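Local atomic coordinates of GlcNAc-alpha-1,4-Gal-releasing endo-beta-galactosidase (Clostridium perfringens, PDB entry 1UPS), a protein that probably hydrolyses O-glycosyl bonds as a glycoside hydrolase family 16 endo-beta-galactosidase, releasing the disaccharide GlcNAc-alpha-1,4-Gal, and binds a calcium ion. Residues R295-G300 with D376-F381; F302-E307 with K311-D316; I349-Q352 with I356-G359; T393-Y396 with L400-G403. All coordinates share one frame; numbering follows the deposited sequence.

Contact 1: residues R295-G300 with D376-F381; sequences RNRQTG and DGYTRF
Arg297 lays its extended side chain across one face of the Tyr378 ring, and nearly all of the close packing here comes from that overlap. Arg297 CD sits 3.6 Å from the centroid of the Tyr378 ring and almost on its normal, which meets the criterion for a CH-pi contact. CB and CG pass over the CE1 and CZ side, while Arg297 NE comes within 3.3 Å of Tyr378 CE2, near the rim of the ring. With CG anti to the backbone N (chi1 -177°) and the chain straight as far as NE, the guanidinium ends up 12° from parallel to the ring. The backbones themselves stay apart: the CA atoms of Arg297 and Tyr378 are 7.8 Å from each other. This side-chain bridge joins the turn after strand 291-296 to the start of strand 378-383, two strands of the C-terminal domain, whose twelve strands are consistent with a ricin-like beta-trefoil. Beyond the ring the contact opens toward solvent, where the exposed Asp376 offers OD1 to Arg297 NH1 in a salt bridge of 2.9 Å, the oxygen lying in the guanidinium plane but being approached on its anti side, 34° out of the carboxylate plane. Gln413 OE1 also accepts from NH1, and Trp410 makes a cation-pi contact with the same arginine. At the hydroxyl end of the tyrosine, water 1 accepts from Arg297 NE at 3.1 Å and lies 3.2 Å from Tyr378 OH.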
loop_
_atom_site.group_PDB
_atom_site.type_symbol
_atom_site.label_atom_id
_atom_site.label_comp_id
_atom_site.label_asym_id
_atom_site.label_seq_id
_atom_site.Cartn_x
_atom_site.Cartn_y
_atom_site.Cartn_z
ATOM N N ARG A 295 -2.069 9.400 -22.365
ATOM C CA ARG A 295 -2.691 8.743 -23.509
ATOM C C ARG A 295 -3.953 7.980 -23.103
ATOM O O ARG A 295 -3.955 7.269 -22.087
ATOM C CB ARG A 295 -1.685 7.774 -24.129
ATOM C CG ARG A 295 -2.133 7.163 -25.470
ATOM C CD ARG A 295 -1.148 6.120 -26.030
ATOM N NE ARG A 295 -1.246 6.101 -27.492
ATOM C CZ ARG A 295 -0.645 5.230 -28.307
ATOM N NH1 ARG A 295 0.138 4.261 -27.831
ATOM N NH2 ARG A 295 -0.842 5.329 -29.615
ATOM N N ASN A 296 -5.005 8.114 -23.912
ATOM C CA ASN A 296 -6.254 7.381 -23.705
ATOM C C ASN A 296 -6.150 5.916 -24.128
ATOM O O ASN A 296 -5.609 5.603 -25.199
ATOM C CB ASN A 296 -7.393 8.048 -24.489
ATOM C CG ASN A 296 -8.760 7.497 -24.101
ATOM O OD1 ASN A 296 -9.304 6.592 -24.763
ATOM N ND2 ASN A 296 -9.301 8.003 -22.998
ATOM N N ARG A 297 -6.659 5.008 -23.301
ATOM C CA ARG A 297 -6.568 3.587 -23.649
ATOM C C ARG A 297 -7.389 3.205 -24.891
ATOM O O ARG A 297 -6.925 2.446 -25.769
ATOM C CB ARG A 297 -6.942 2.684 -22.467
ATOM C CG ARG A 297 -6.776 1.181 -22.798
ATOM C CD ARG A 297 -7.151 0.260 -21.633
ATOM N NE ARG A 297 -6.792 -1.128 -21.914
ATOM C CZ ARG A 297 -6.968 -2.147 -21.077
ATOM N NH1 ARG A 297 -7.499 -1.950 -19.872
ATOM N NH2 ARG A 297 -6.586 -3.384 -21.452
ATOM N N GLN A 298 -8.611 3.717 -24.957
ATOM C CA GLN A 298 -9.523 3.352 -26.043
ATOM C C GLN A 298 -9.102 3.961 -27.375
ATOM O O GLN A 298 -9.055 3.253 -28.397
ATOM C CB GLN A 298 -10.980 3.728 -25.682
ATOM C CG GLN A 298 -12.003 3.518 -26.833
ATOM C CD GLN A 298 -12.354 2.072 -27.106
ATOM O OE1 GLN A 298 -11.680 1.161 -26.627
ATOM N NE2 GLN A 298 -13.425 1.848 -27.889
ATOM N N THR A 299 -8.769 5.252 -27.376
ATOM C CA THR A 299 -8.526 5.962 -28.642
ATOM C C THR A 299 -7.065 6.046 -29.033
ATOM O O THR A 299 -6.764 6.357 -30.191
ATOM C CB THR A 299 -9.056 7.400 -28.617
ATOM O OG1 THR A 299 -8.315 8.163 -27.644
ATOM C CG2 THR A 299 -10.548 7.448 -28.165
ATOM N N GLY A 300 -6.171 5.816 -28.075
ATOM C CA GLY A 300 -4.741 5.970 -28.316
ATOM C C GLY A 300 -4.283 7.418 -28.490
ATOM O O GLY A 300 -3.128 7.646 -28.877
ATOM N N ASP A 376 -5.967 -2.422 -14.287
ATOM C CA ASP A 376 -5.640 -3.187 -15.460
ATOM C C ASP A 376 -4.403 -2.660 -16.208
ATOM O O ASP A 376 -4.312 -2.802 -17.422
ATOM C CB ASP A 376 -6.878 -3.161 -16.369
ATOM C CG ASP A 376 -7.055 -4.410 -17.139
ATOM O OD1 ASP A 376 -7.753 -4.347 -18.181
ATOM O OD2 ASP A 376 -6.541 -5.496 -16.793
ATOM N N GLY A 377 -3.459 -2.058 -15.476
ATOM C CA GLY A 377 -2.244 -1.507 -16.055
ATOM C C GLY A 377 -2.316 -0.036 -16.444
ATOM O O GLY A 377 -1.311 0.539 -16.907
ATOM N N TYR A 378 -3.488 0.564 -16.244
ATOM C CA TYR A 378 -3.776 1.956 -16.585
ATOM C C TYR A 378 -4.216 2.733 -15.341
ATOM O O TYR A 378 -4.174 2.199 -14.233
ATOM C CB TYR A 378 -4.850 2.012 -17.678
ATOM C CG TYR A 378 -4.384 1.424 -19.005
ATOM C CD1 TYR A 378 -3.941 2.254 -20.039
ATOM C CD2 TYR A 378 -4.379 0.042 -19.215
ATOM C CE1 TYR A 378 -3.502 1.711 -21.260
ATOM C CE2 TYR A 378 -3.945 -0.507 -20.419
ATOM C CZ TYR A 378 -3.512 0.335 -21.437
ATOM O OH TYR A 378 -3.094 -0.225 -22.639
ATOM N N THR A 379 -4.611 3.989 -15.527
ATOM C CA THR A 379 -4.920 4.894 -14.419
ATOM C C THR A 379 -6.250 5.583 -14.673
ATOM O O THR A 379 -6.457 6.142 -15.753
ATOM C CB THR A 379 -3.809 5.973 -14.329
ATOM O OG1 THR A 379 -2.529 5.336 -14.210
ATOM C CG2 THR A 379 -3.917 6.793 -13.042
ATOM N N ARG A 380 -7.136 5.580 -13.676
ATOM C CA ARG A 380 -8.297 6.478 -13.691
ATOM C C ARG A 380 -8.044 7.643 -12.739
ATOM O O ARG A 380 -7.329 7.500 -11.725
ATOM C CB ARG A 380 -9.585 5.738 -13.270
ATOM C CG ARG A 380 -9.900 4.547 -14.165
ATOM C CD ARG A 380 -11.210 3.860 -13.866
ATOM N NE ARG A 380 -12.356 4.698 -14.231
ATOM N N PHE A 381 -8.638 8.783 -13.066
ATOM C CA PHE A 381 -8.556 9.980 -12.251
ATOM C C PHE A 381 -9.960 10.326 -11.791
ATOM O O PHE A 381 -10.840 10.590 -12.618
ATOM C CB PHE A 381 -7.981 11.137 -13.058
ATOM C CG PHE A 381 -6.550 10.950 -13.439
ATOM C CD1 PHE A 381 -6.212 10.568 -14.737
ATOM C CD2 PHE A 381 -5.545 11.147 -12.500
ATOM C CE1 PHE A 381 -4.875 10.399 -15.092
ATOM C CE2 PHE A 381 -4.221 10.976 -12.848
ATOM C CZ PHE A 381 -3.888 10.602 -14.129
HETATM O O HOH W 1 -5.174 -1.927 -24.445
#

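Contact 2: residues F302-E307 with K311-D316; sequences FLYIEE and KVSYGD
Residues Phe302-Tyr304 and Ser313-Gly315 pair antiparallel, their short strand axes 4.6 Å apart at closest and 143° between directions, with Phe302-Gly315 and Tyr304-Ser313 as hydrogen-bonded pairs flanking the non-hydrogen-bonded pair Leu303-Tyr314. Four N-H...O bonds hold them. The one from Phe302 N to Gly315 O (2.9 Å) is nearly straight, whereas Ser313 N reaches Tyr304 O at 2.8 Å in a bent bond, 135° at the hydrogen. Beside the middle pair, Tyr314 CA makes a CA-H...O contact with Phe302 O, 3.1 Å. Such a two-stranded hairpin, packed against strands 291-296 and 414-419, is consistent with a cap hairpin of a beta-trefoil. Tyr304, Phe302 and Ser313 share one face of it. Tyr304 takes chi1 69°, CG lying between the backbone N and the carbonyl carbon; this folds the ring back over the neighbouring strand. Ser313 CB meets the Tyr304 ring from above as a CH-pi contact, 3.7 Å from the centroid and displaced toward the rim, while Gly315 N lies at the ring edge, where the glycine has no side chain to obstruct the ring. On the other face Leu303 CD2 touches Tyr314 CB at 4.0 Å; Trp414 lies against Leu303. Where the strands part, water 2 accepts from Glu306 N and donates to Lys311 O, while Ser313 OG stands 2.8 Å from it.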
loop_
_atom_site.group_PDB
_atom_site.type_symbol
_atom_site.label_atom_id
_atom_site.label_comp_id
_atom_site.label_asym_id
_atom_site.label_seq_id
_atom_site.Cartn_x
_atom_site.Cartn_y
_atom_site.Cartn_z
ATOM N N PHE A 302 -3.571 11.561 -27.311
ATOM C CA PHE A 302 -2.875 12.242 -26.220
ATOM C C PHE A 302 -3.555 13.550 -25.828
ATOM O O PHE A 302 -4.074 14.263 -26.679
ATOM C CB PHE A 302 -1.425 12.520 -26.655
ATOM C CG PHE A 302 -0.563 11.285 -26.727
ATOM C CD1 PHE A 302 -0.522 10.499 -27.891
ATOM C CD2 PHE A 302 0.204 10.900 -25.624
ATOM C CE1 PHE A 302 0.299 9.345 -27.956
ATOM C CE2 PHE A 302 1.014 9.750 -25.665
ATOM C CZ PHE A 302 1.058 8.969 -26.831
ATOM N N LEU A 303 -3.511 13.886 -24.533
ATOM C CA LEU A 303 -4.054 15.149 -24.038
ATOM C C LEU A 303 -3.135 16.330 -24.301
ATOM O O LEU A 303 -1.935 16.251 -24.057
ATOM C CB LEU A 303 -4.285 15.080 -22.521
ATOM C CG LEU A 303 -5.219 13.977 -22.052
ATOM C CD1 LEU A 303 -5.482 14.136 -20.543
ATOM C CD2 LEU A 303 -6.513 14.017 -22.869
ATOM N N TYR A 304 -3.722 17.425 -24.772
ATOM C CA TYR A 304 -2.998 18.676 -24.933
ATOM C C TYR A 304 -3.928 19.876 -24.816
ATOM O O TYR A 304 -5.147 19.738 -24.921
ATOM C CB TYR A 304 -2.226 18.700 -26.269
ATOM C CG TYR A 304 -3.098 18.785 -27.512
ATOM C CD1 TYR A 304 -3.324 20.014 -28.144
ATOM C CD2 TYR A 304 -3.669 17.637 -28.076
ATOM C CE1 TYR A 304 -4.103 20.099 -29.299
ATOM C CE2 TYR A 304 -4.454 17.717 -29.245
ATOM C CZ TYR A 304 -4.668 18.947 -29.838
ATOM O OH TYR A 304 -5.443 19.048 -30.979
ATOM N N ILE A 305 -3.344 21.052 -24.580
ATOM C CA ILE A 305 -4.111 22.296 -24.534
ATOM C C ILE A 305 -3.746 23.143 -25.735
ATOM O O ILE A 305 -2.569 23.458 -25.947
ATOM C CB ILE A 305 -3.847 23.068 -23.229
ATOM C CG1 ILE A 305 -4.430 22.306 -22.037
ATOM C CG2 ILE A 305 -4.472 24.471 -23.283
ATOM C CD1 ILE A 305 -4.153 22.973 -20.694
ATOM N N GLU A 306 -4.770 23.475 -26.517
ATOM C CA GLU A 306 -4.670 24.316 -27.706
ATOM C C GLU A 306 -4.871 25.782 -27.303
ATOM O O GLU A 306 -5.656 26.081 -26.410
ATOM C CB GLU A 306 -5.771 23.884 -28.683
ATOM C CG GLU A 306 -5.627 24.379 -30.111
ATOM C CD GLU A 306 -6.757 23.911 -31.015
ATOM O OE1 GLU A 306 -6.517 23.754 -32.237
ATOM O OE2 GLU A 306 -7.892 23.713 -30.522
ATOM N N GLU A 307 -4.161 26.696 -27.963
ATOM C CA GLU A 307 -4.328 28.120 -27.701
ATOM C C GLU A 307 -5.749 28.554 -28.042
ATOM O O GLU A 307 -6.335 28.071 -29.019
ATOM C CB GLU A 307 -3.319 28.935 -28.523
ATOM C CG GLU A 307 -2.122 29.413 -27.726
ATOM C CD GLU A 307 -1.127 30.176 -28.582
ATOM O OE1 GLU A 307 -1.378 31.376 -28.868
ATOM O OE2 GLU A 307 -0.097 29.572 -28.965
ATOM N N LYS A 311 -11.458 24.216 -23.675
ATOM C CA LYS A 311 -11.510 22.779 -23.379
ATOM C C LYS A 311 -10.098 22.200 -23.399
ATOM O O LYS A 311 -9.162 22.860 -23.873
ATOM C CB LYS A 311 -12.379 22.055 -24.415
ATOM C CG LYS A 311 -13.785 22.633 -24.519
ATOM C CD LYS A 311 -14.864 21.620 -24.171
ATOM C CE LYS A 311 -16.222 22.286 -24.000
ATOM N NZ LYS A 311 -16.525 23.241 -25.102
ATOM N N VAL A 312 -9.945 20.972 -22.906
ATOM C CA VAL A 312 -8.689 20.232 -23.071
ATOM C C VAL A 312 -8.871 19.301 -24.276
ATOM O O VAL A 312 -9.841 18.557 -24.337
ATOM C CB VAL A 312 -8.323 19.427 -21.797
ATOM C CG1 VAL A 312 -7.011 18.679 -21.968
ATOM C CG2 VAL A 312 -8.252 20.364 -20.591
ATOM N N SER A 313 -7.955 19.373 -25.237
ATOM C CA SER A 313 -8.050 18.595 -26.471
ATOM C C SER A 313 -7.400 17.220 -26.332
ATOM O O SER A 313 -6.592 16.985 -25.432
ATOM C CB SER A 313 -7.360 19.353 -27.619
ATOM O OG SER A 313 -7.967 20.622 -27.854
ATOM N N TYR A 314 -7.757 16.304 -27.224
ATOM C CA TYR A 314 -6.937 15.117 -27.417
ATOM C C TYR A 314 -6.734 14.900 -28.909
ATOM O O TYR A 314 -7.572 15.308 -29.725
ATOM C CB TYR A 314 -7.520 13.858 -26.743
ATOM C CG TYR A 314 -8.855 13.382 -27.296
ATOM C CD1 TYR A 314 -8.932 12.760 -28.549
ATOM C CD2 TYR A 314 -10.029 13.543 -26.566
ATOM C CE1 TYR A 314 -10.139 12.325 -29.077
ATOM C CE2 TYR A 314 -11.263 13.095 -27.082
ATOM C CZ TYR A 314 -11.300 12.489 -28.336
ATOM O OH TYR A 314 -12.482 12.049 -28.887
ATOM N N GLY A 315 -5.615 14.283 -29.263
ATOM C CA GLY A 315 -5.356 13.963 -30.664
ATOM C C GLY A 315 -4.020 13.270 -30.830
ATOM O O GLY A 315 -3.361 12.945 -29.845
ATOM N N ASP A 316 -3.622 13.031 -32.081
ATOM C CA ASP A 316 -2.311 12.434 -32.346
ATOM C C ASP A 316 -1.225 13.387 -31.895
ATOM O O ASP A 316 -1.389 14.625 -31.978
ATOM C CB ASP A 316 -2.082 12.227 -33.850
ATOM C CG ASP A 316 -3.135 11.381 -34.509
ATOM O OD1 ASP A 316 -3.723 10.500 -33.827
ATOM O OD2 ASP A 316 -3.398 11.512 -35.735
HETATM O O HOH W 2 -7.367 22.562 -25.913
#

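Contact 3: residues I349-Q352 with I356-G359; sequences IENQ and IEHG
Glu357 reaches across to Asn351 and turns both oxygens of its carboxylate to that one residue. Glu357 OE1 accepts from the side-chain Asn351 ND2 at 2.9 Å, almost straight at 172°. Glu357 OE2 accepts from the backbone Asn351 N at 2.8 Å, in a less straight bond. Each oxygen uses its syn lone pair, so the two donors enter the same fork between the oxygens. OE1 lies in the Asn351 amide plane, although the amide and carboxylate planes themselves are 35° apart. The second grip therefore fixes the carboxylate's rotation. CG of Asn351 lies anti to its carbonyl carbon (chi1 -70°), which swings ND2 to the same side as the backbone N-H. The bracketed backbone belongs to a type I beta turn from Ile349 to Gln352, placed between the paired strands 346-348 and 357-359, a hairpin consistent with one of the caps of a beta-trefoil. Inside the turn Gln352 N is satisfied by Ile349 O. Glu350 N comes close to Glu357 OE2, but its angle is too poor for a bond, and its hydrogen goes instead to Asn348 OD1. The Glu350 carboxylate likewise finds its partner elsewhere, OE2 meeting Ser367 OG. Away from this polar clasp the buried ends of the segments meet through carbon alone, Ile349 CG2 to Ile356 CD1 at 3.8 Å, with Trp370 and Tyr402 packed around both isoleucines.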
loop_
_atom_site.group_PDB
_atom_site.type_symbol
_atom_site.label_atom_id
_atom_site.label_comp_id
_atom_site.label_asym_id
_atom_site.label_seq_id
_atom_site.Cartn_x
_atom_site.Cartn_y
_atom_site.Cartn_z
ATOM N N ILE A 349 -12.727 21.094 -12.371
ATOM C CA ILE A 349 -14.150 21.070 -12.757
ATOM C C ILE A 349 -15.006 22.082 -11.972
ATOM O O ILE A 349 -16.202 21.857 -11.744
ATOM C CB ILE A 349 -14.759 19.634 -12.688
ATOM C CG1 ILE A 349 -14.855 19.115 -11.245
ATOM C CG2 ILE A 349 -13.969 18.660 -13.600
ATOM C CD1 ILE A 349 -15.677 17.814 -11.093
ATOM N N GLU A 350 -14.397 23.204 -11.600
ATOM C CA GLU A 350 -15.071 24.201 -10.739
ATOM C C GLU A 350 -16.459 24.640 -11.227
ATOM O O GLU A 350 -17.396 24.764 -10.421
ATOM C CB GLU A 350 -14.172 25.426 -10.516
ATOM C CG GLU A 350 -14.680 26.374 -9.415
ATOM C CD GLU A 350 -14.478 25.845 -8.003
ATOM O OE1 GLU A 350 -14.957 26.507 -7.043
ATOM O OE2 GLU A 350 -13.850 24.774 -7.823
ATOM N N ASN A 351 -16.594 24.876 -12.533
ATOM C CA ASN A 351 -17.858 25.367 -13.079
ATOM C C ASN A 351 -18.852 24.271 -13.479
ATOM O O ASN A 351 -19.974 24.577 -13.914
ATOM C CB ASN A 351 -17.610 26.355 -14.232
ATOM C CG ASN A 351 -17.024 27.677 -13.756
ATOM O OD1 ASN A 351 -17.674 28.430 -13.014
ATOM N ND2 ASN A 351 -15.797 27.977 -14.190
ATOM N N GLN A 352 -18.436 23.009 -13.325
ATOM C CA GLN A 352 -19.294 21.838 -13.552
ATOM C C GLN A 352 -20.039 21.909 -14.891
ATOM O O GLN A 352 -21.287 21.906 -14.941
ATOM C CB GLN A 352 -20.283 21.642 -12.391
ATOM C CG GLN A 352 -19.627 21.358 -11.041
ATOM C CD GLN A 352 -20.654 21.054 -9.958
ATOM O OE1 GLN A 352 -21.118 19.920 -9.846
ATOM N NE2 GLN A 352 -21.034 22.074 -9.183
ATOM N N ILE A 356 -13.675 18.959 -18.643
ATOM C CA ILE A 356 -12.519 19.359 -17.848
ATOM C C ILE A 356 -12.129 20.779 -18.255
ATOM O O ILE A 356 -12.006 21.077 -19.450
ATOM C CB ILE A 356 -11.319 18.391 -18.069
ATOM C CG1 ILE A 356 -11.689 16.956 -17.674
ATOM C CG2 ILE A 356 -10.088 18.868 -17.272
ATOM C CD1 ILE A 356 -11.967 16.772 -16.169
ATOM N N GLU A 357 -11.932 21.642 -17.257
ATOM C CA GLU A 357 -11.489 23.018 -17.472
ATOM C C GLU A 357 -9.991 23.123 -17.196
ATOM O O GLU A 357 -9.413 22.238 -16.567
ATOM C CB GLU A 357 -12.252 23.969 -16.526
ATOM C CG GLU A 357 -13.761 23.928 -16.719
ATOM C CD GLU A 357 -14.497 24.744 -15.674
ATOM O OE1 GLU A 357 -14.358 25.990 -15.705
ATOM O OE2 GLU A 357 -15.189 24.139 -14.821
ATOM N N HIS A 358 -9.366 24.199 -17.661
ATOM C CA HIS A 358 -7.963 24.463 -17.332
ATOM C C HIS A 358 -7.736 25.931 -16.975
ATOM O O HIS A 358 -8.112 26.826 -17.735
ATOM C CB HIS A 358 -7.011 24.047 -18.469
ATOM C CG HIS A 358 -7.363 24.620 -19.808
ATOM N ND1 HIS A 358 -6.828 25.801 -20.273
ATOM C CD2 HIS A 358 -8.187 24.170 -20.788
ATOM C CE1 HIS A 358 -7.311 26.062 -21.475
ATOM N NE2 HIS A 358 -8.139 25.090 -21.813
ATOM N N GLY A 359 -7.126 26.162 -15.815
ATOM C CA GLY A 359 -6.850 27.517 -15.355
ATOM C C GLY A 359 -5.823 27.555 -14.248
ATOM O O GLY A 359 -5.513 26.544 -13.616
#

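Contact 4: residues T393-Y396 with L400-G403; sequences TESY and LQYG
Gln401 clasps Ser395 across a hairpin formed by strands 390-392 and 401-403, one of the cap hairpins expected if this domain is a beta-trefoil; Thr393 to Tyr396 make a type I beta turn between the two strands. Gln401 CB is directed at that turn. CG continues the line, set anti to the carbonyl carbon (chi1 -61°), and the chain stays extended from there, so that the amide arrives beside Ser395; the nearest CA atoms, of Thr393 and Gln401, are 5.6 Å apart. Gln401 CD then lies 3.7 Å from both CB and OG of Ser395. At the tip the amide divides its work. Gln401 OE1 accepts from Ser395 N at 3.0 Å, the donor lying in the carbonyl plane on a lone pair, with 154° at the hydrogen; it also rests 3.3 Å from Ser395 CB. Gln401 NE2 donates to Ser395 OG, again at 3.0 Å, with OG 19° out of the Gln401 amide plane. The serine thus offers a backbone donor and a hydroxyl acceptor to one primary amide, which fixes the orientation of the amide. Glu394 N, though near OE1, has too poor an angle to bond there and is taken by His392 ND1. Deeper in, Thr393 and Leu400 touch by methyl groups beside Trp414, which both side chains contact. Within the turn, the carbonyl oxygen of Thr393 accepts from Tyr396 N and stands 3.7 Å above the Tyr396 ring plane, near the rim.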
loop_
_atom_site.group_PDB
_atom_site.type_symbol
_atom_site.label_atom_id
_atom_site.label_comp_id
_atom_site.label_asym_id
_atom_site.label_seq_id
_atom_site.Cartn_x
_atom_site.Cartn_y
_atom_site.Cartn_z
ATOM N N THR A 393 -13.385 10.111 -22.140
ATOM C CA THR A 393 -13.824 10.610 -23.456
ATOM C C THR A 393 -14.896 9.698 -24.062
ATOM O O THR A 393 -14.835 9.351 -25.241
ATOM C CB THR A 393 -12.645 10.820 -24.483
ATOM O OG1 THR A 393 -12.006 9.561 -24.765
ATOM C CG2 THR A 393 -11.532 11.693 -23.896
ATOM N N GLU A 394 -15.885 9.317 -23.260
ATOM C CA GLU A 394 -16.883 8.337 -23.694
ATOM C C GLU A 394 -17.818 8.849 -24.808
ATOM O O GLU A 394 -18.467 8.041 -25.479
ATOM C CB GLU A 394 -17.679 7.787 -22.493
ATOM C CG GLU A 394 -18.701 6.674 -22.796
ATOM C CD GLU A 394 -18.141 5.431 -23.497
ATOM O OE1 GLU A 394 -18.945 4.685 -24.125
ATOM O OE2 GLU A 394 -16.917 5.177 -23.429
ATOM N N SER A 395 -17.896 10.172 -24.998
ATOM C CA SER A 395 -18.647 10.739 -26.129
ATOM C C SER A 395 -17.767 10.945 -27.370
ATOM O O SER A 395 -18.282 11.240 -28.456
ATOM C CB SER A 395 -19.327 12.050 -25.733
ATOM O OG SER A 395 -20.200 11.836 -24.632
ATOM N N TYR A 396 -16.452 10.777 -27.207
ATOM C CA TYR A 396 -15.488 10.916 -28.311
ATOM C C TYR A 396 -15.692 12.208 -29.103
ATOM O O TYR A 396 -15.796 12.188 -30.350
ATOM C CB TYR A 396 -15.584 9.743 -29.291
ATOM C CG TYR A 396 -15.472 8.347 -28.724
ATOM C CD1 TYR A 396 -16.600 7.670 -28.233
ATOM C CD2 TYR A 396 -14.246 7.679 -28.715
ATOM C CE1 TYR A 396 -16.503 6.375 -27.756
ATOM C CE2 TYR A 396 -14.137 6.376 -28.235
ATOM C CZ TYR A 396 -15.271 5.730 -27.759
ATOM O OH TYR A 396 -15.175 4.430 -27.303
ATOM N N LEU A 400 -11.887 16.746 -23.637
ATOM C CA LEU A 400 -11.883 15.961 -22.402
ATOM C C LEU A 400 -13.116 16.199 -21.548
ATOM O O LEU A 400 -13.482 17.349 -21.267
ATOM C CB LEU A 400 -10.642 16.308 -21.580
ATOM C CG LEU A 400 -10.198 15.354 -20.477
ATOM C CD1 LEU A 400 -9.971 13.950 -21.010
ATOM C CD2 LEU A 400 -8.903 15.891 -19.814
ATOM N N GLN A 401 -13.749 15.104 -21.130
ATOM C CA GLN A 401 -14.980 15.166 -20.329
ATOM C C GLN A 401 -14.734 14.713 -18.894
ATOM O O GLN A 401 -13.698 14.128 -18.587
ATOM C CB GLN A 401 -16.050 14.251 -20.929
ATOM C CG GLN A 401 -16.483 14.589 -22.362
ATOM C CD GLN A 401 -17.309 13.483 -22.962
ATOM O OE1 GLN A 401 -16.782 12.634 -23.701
ATOM N NE2 GLN A 401 -18.603 13.456 -22.625
ATOM N N TYR A 402 -15.693 14.983 -18.008
ATOM C CA TYR A 402 -15.772 14.235 -16.756
ATOM C C TYR A 402 -17.217 13.736 -16.664
ATOM O O TYR A 402 -18.132 14.335 -17.253
ATOM C CB TYR A 402 -15.389 15.074 -15.508
ATOM C CG TYR A 402 -16.426 16.125 -15.184
ATOM C CD1 TYR A 402 -16.299 17.426 -15.678
ATOM C CD2 TYR A 402 -17.576 15.798 -14.448
ATOM C CE1 TYR A 402 -17.273 18.392 -15.409
ATOM C CE2 TYR A 402 -18.557 16.744 -14.187
ATOM C CZ TYR A 402 -18.392 18.036 -14.665
ATOM O OH TYR A 402 -19.382 18.952 -14.418
ATOM N N GLY A 403 -17.408 12.648 -15.935
ATOM C CA GLY A 403 -18.734 12.102 -15.701
ATOM C C GLY A 403 -18.625 10.829 -14.885
ATOM O O GLY A 403 -17.522 10.373 -14.565
#

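Contacts 2, 3 and 4 follow one another along the chain as three short antiparallel hairpins with centres only 13 to 15 Å apart, in keeping with the pseudo-threefold cap of a beta-trefoil. Leu400 ties them: its N lies 2.8 Å from Val312 O and its O lies 3.1 Å from Ile356 N, both probable hydrogen bonds. Contact 1 differs in span, joining residues 295-300 to 376-381, and its sequence loop encloses contacts 2 and 3 but closes before contact 4. It nevertheless touches contact 4, about 13 Å away between centres, through Thr299 and Tyr396. All four contacts thus knit the C-terminal domain, away from the calcium site.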